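PDB 7D8M: Dye-decolorizing peroxidase from Irpex lacteus, which binds haem b and probably uses it as a peroxidase to oxidise substrates. Local coordinates for residues 7-12 and 51-56. Numbering follows the deposited sequence.
Sequences LPFENI and TSVATI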
ATOM      1  N   LEU A   7     -22.681   7.148   0.872  1.00 57.67           N
ATOM      2  CA  LEU A   7     -21.729   8.050   0.243  1.00 48.22           C
ATOM      3  C   LEU A   7     -22.058   8.265  -1.233  1.00 44.32           C
ATOM      4  O   LEU A   7     -22.635   7.389  -1.884  1.00 48.56           O
ATOM      5  CB  LEU A   7     -20.313   7.500   0.376  1.00 44.78           C
ATOM      6  CG  LEU A   7     -19.755   7.262   1.781  1.00 44.25           C
ATOM      7  CD1 LEU A   7     -18.287   6.884   1.700  1.00 43.39           C
ATOM      8  CD2 LEU A   7     -19.935   8.462   2.690  1.00 39.27           C
ATOM      9  N   PRO A   8     -21.709   9.420  -1.790  1.00 42.87           N
ATOM     10  CA  PRO A   8     -21.942   9.640  -3.226  1.00 43.37           C
ATOM     11  C   PRO A   8     -20.868   8.998  -4.096  1.00 41.67           C
ATOM     12  O   PRO A   8     -19.885   9.644  -4.475  1.00 40.06           O
ATOM     13  CB  PRO A   8     -21.934  11.169  -3.349  1.00 40.39           C
ATOM     14  CG  PRO A   8     -21.054  11.625  -2.250  1.00 40.75           C
ATOM     15  CD  PRO A   8     -21.193  10.625  -1.119  1.00 42.53           C
ATOM     16  N   PHE A   9     -21.060   7.722  -4.437  1.00 41.32           N
ATOM     17  CA  PHE A   9     -20.004   6.964  -5.098  1.00 38.78           C
ATOM     18  C   PHE A   9     -19.721   7.447  -6.515  1.00 38.48           C
ATOM     19  O   PHE A   9     -18.675   7.106  -7.078  1.00 37.22           O
ATOM     20  CB  PHE A   9     -20.366   5.481  -5.090  1.00 42.62           C
ATOM     21  CG  PHE A   9     -20.354   4.876  -3.716  1.00 42.76           C
ATOM     22  CD1 PHE A   9     -19.229   4.980  -2.913  1.00 43.47           C
ATOM     23  CD2 PHE A   9     -21.468   4.234  -3.214  1.00 46.61           C
ATOM     24  CE1 PHE A   9     -19.207   4.436  -1.642  1.00 43.17           C
ATOM     25  CE2 PHE A   9     -21.451   3.686  -1.943  1.00 47.06           C
ATOM     26  CZ  PHE A   9     -20.320   3.793  -1.158  1.00 46.89           C
ATOM     27  N   GLU A  10     -20.614   8.235  -7.108  1.00 35.35           N
ATOM     28  CA  GLU A  10     -20.303   8.849  -8.391  1.00 37.10           C
ATOM     29  C   GLU A  10     -19.385  10.065  -8.252  1.00 35.32           C
ATOM     30  O   GLU A  10     -18.871  10.559  -9.267  1.00 33.30           O
ATOM     31  CB  GLU A  10     -21.608   9.217  -9.120  1.00 38.25           C
ATOM     32  CG  GLU A  10     -22.312  10.462  -8.594  1.00 43.22           C
ATOM     33  CD  GLU A  10     -22.995  10.261  -7.243  1.00 45.34           C
ATOM     34  OE1 GLU A  10     -23.176   9.099  -6.814  1.00 45.21           O
ATOM     35  OE2 GLU A  10     -23.360  11.282  -6.613  1.00 49.44           O
ATOM     36  N   ASN A  11     -19.140  10.538  -7.028  1.00 33.35           N
ATOM     37  CA  ASN A  11     -18.229  11.651  -6.786  1.00 34.53           C
ATOM     38  C   ASN A  11     -16.899  11.241  -6.149  1.00 36.75           C
ATOM     39  O   ASN A  11     -16.045  12.108  -5.917  1.00 36.88           O
ATOM     40  CB  ASN A  11     -18.897  12.704  -5.898  1.00 34.16           C
ATOM     41  CG  ASN A  11     -18.204  14.047  -5.987  1.00 31.63           C
ATOM     42  OD1 ASN A  11     -17.619  14.373  -7.015  1.00 33.10           O
ATOM     43  ND2 ASN A  11     -18.241  14.819  -4.907  1.00 30.94           N
ATOM     44  N   ILE A  12     -16.690   9.962  -5.860  1.00 33.80           N
ATOM     45  CA  ILE A  12     -15.483   9.504  -5.176  1.00 34.85           C
ATOM     46  C   ILE A  12     -14.580   8.819  -6.191  1.00 30.80           C
ATOM     47  O   ILE A  12     -15.033   7.952  -6.948  1.00 31.39           O
ATOM     48  CB  ILE A  12     -15.831   8.571  -4.005  1.00 30.01           C
ATOM     49  CG1 ILE A  12     -16.771   9.298  -3.038  1.00 32.79           C
ATOM     50  CG2 ILE A  12     -14.559   8.082  -3.286  1.00 31.80           C
ATOM     51  CD1 ILE A  12     -17.147   8.495  -1.801  1.00 36.18           C
ATOM     52  N   THR A  51     -12.344   8.654 -13.092  1.00 29.38           N
ATOM     53  CA  THR A  51     -13.205   7.493 -12.925  1.00 26.97           C
ATOM     54  C   THR A  51     -13.683   7.385 -11.491  1.00 31.26           C
ATOM     55  O   THR A  51     -12.876   7.374 -10.554  1.00 32.49           O
ATOM     56  CB  THR A  51     -12.456   6.221 -13.317  1.00 31.32           C
ATOM     57  OG1 THR A  51     -11.988   6.344 -14.660  1.00 30.72           O
ATOM     58  CG2 THR A  51     -13.359   4.986 -13.183  1.00 29.71           C
ATOM     59  N   SER A  52     -14.990   7.241 -11.326  1.00 30.57           N
ATOM     60  CA  SER A  52     -15.605   7.158 -10.015  1.00 31.12           C
ATOM     61  C   SER A  52     -15.674   5.717  -9.518  1.00 31.88           C
ATOM     62  O   SER A  52     -15.529   4.756 -10.282  1.00 31.69           O
ATOM     63  CB  SER A  52     -17.016   7.734 -10.057  1.00 31.95           C
ATOM     64  OG  SER A  52     -17.846   6.881 -10.830  1.00 32.52           O
ATOM     65  N   VAL A  53     -15.912   5.588  -8.212  1.00 31.58           N
ATOM     66  CA  VAL A  53     -16.293   4.301  -7.633  1.00 35.26           C
ATOM     67  C   VAL A  53     -17.479   3.721  -8.395  1.00 36.27           C
ATOM     68  O   VAL A  53     -17.485   2.546  -8.780  1.00 35.07           O
ATOM     69  CB  VAL A  53     -16.620   4.467  -6.137  1.00 32.98           C
ATOM     70  CG1 VAL A  53     -17.361   3.240  -5.601  1.00 32.26           C
ATOM     71  CG2 VAL A  53     -15.356   4.741  -5.333  1.00 27.80           C
ATOM     72  N   ALA A  54     -18.495   4.554  -8.640  1.00 36.40           N
ATOM     73  CA  ALA A  54     -19.713   4.074  -9.287  1.00 35.92           C
ATOM     74  C   ALA A  54     -19.415   3.471 -10.654  1.00 31.75           C
ATOM     75  O   ALA A  54     -19.961   2.422 -11.009  1.00 37.57           O
ATOM     76  CB  ALA A  54     -20.730   5.211  -9.400  1.00 34.05           C
ATOM     77  N   THR A  55     -18.534   4.105 -11.427  1.00 30.13           N
ATOM     78  CA  THR A  55     -18.200   3.574 -12.745  1.00 32.89           C
ATOM     79  C   THR A  55     -17.474   2.235 -12.640  1.00 36.16           C
ATOM     80  O   THR A  55     -17.743   1.308 -13.417  1.00 32.44           O
ATOM     81  CB  THR A  55     -17.353   4.584 -13.515  1.00 32.04           C
ATOM     82  OG1 THR A  55     -18.087   5.810 -13.670  1.00 32.85           O
ATOM     83  CG2 THR A  55     -16.990   4.042 -14.887  1.00 34.90           C
ATOM     84  N   ILE A  56     -16.548   2.105 -11.688  1.00 32.74           N
ATOM     85  CA  ILE A  56     -15.779   0.868 -11.602  1.00 32.71           C
ATOM     86  C   ILE A  56     -16.695  -0.304 -11.263  1.00 33.23           C
ATOM     87  O   ILE A  56     -16.605  -1.373 -11.876  1.00 35.96           O
ATOM     88  CB  ILE A  56     -14.633   1.024 -10.581  1.00 35.54           C
ATOM     89  CG1 ILE A  56     -13.628   2.084 -11.059  1.00 29.51           C
ATOM     90  CG2 ILE A  56     -13.948  -0.320 -10.320  1.00 34.57           C
ATOM     91  CD1 ILE A  56     -12.309   2.068 -10.262  1.00 33.75           C
TER
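Ile12 and Phe9 lend their carbonyl oxygens to Val53 and Ala54, joining the loop before helix 14-17 to the start of helix 53-57 in the DyP dimeric alpha+beta barrel domain. In this worked example, first-turn amides lacking partners within their own helix are taken up by carbonyls distant in sequence. Val53 N reaches Ile12 O at 2.8 Å, almost in line with the C=O bond (167°), whereas Ala54 N, 3.0 Å from Phe9 O, sits well above that carbonyl's plane. Apolar contacts flank both bonds: Val53 CG1, anti to its backbone N (chi1 165°), meets Phe9 CD1 obliquely at 3.7 Å, while CG2 lies alongside Ile12 CG2. Ala54 CB rests near Phe9 CB and Glu10 CB.

The third amide is served locally: Ser52, the N-cap, accepts from Thr55 N through OG. Replacing Ser52 with an alanine would probably leave Thr55 N without its capping acceptor and the first turn less firmly held. Further out, a type I turn from Pro8 to Asn11 shapes the loop, and Asn11 OD1 bonds to Thr442 N of helix 441-448. Leu17 touches Phe9 and Val53, and the Phe9 ring meets Phe182. On one face of that ring, offset toward its rim, lies Leu7 O, 3.6 Å above the plane.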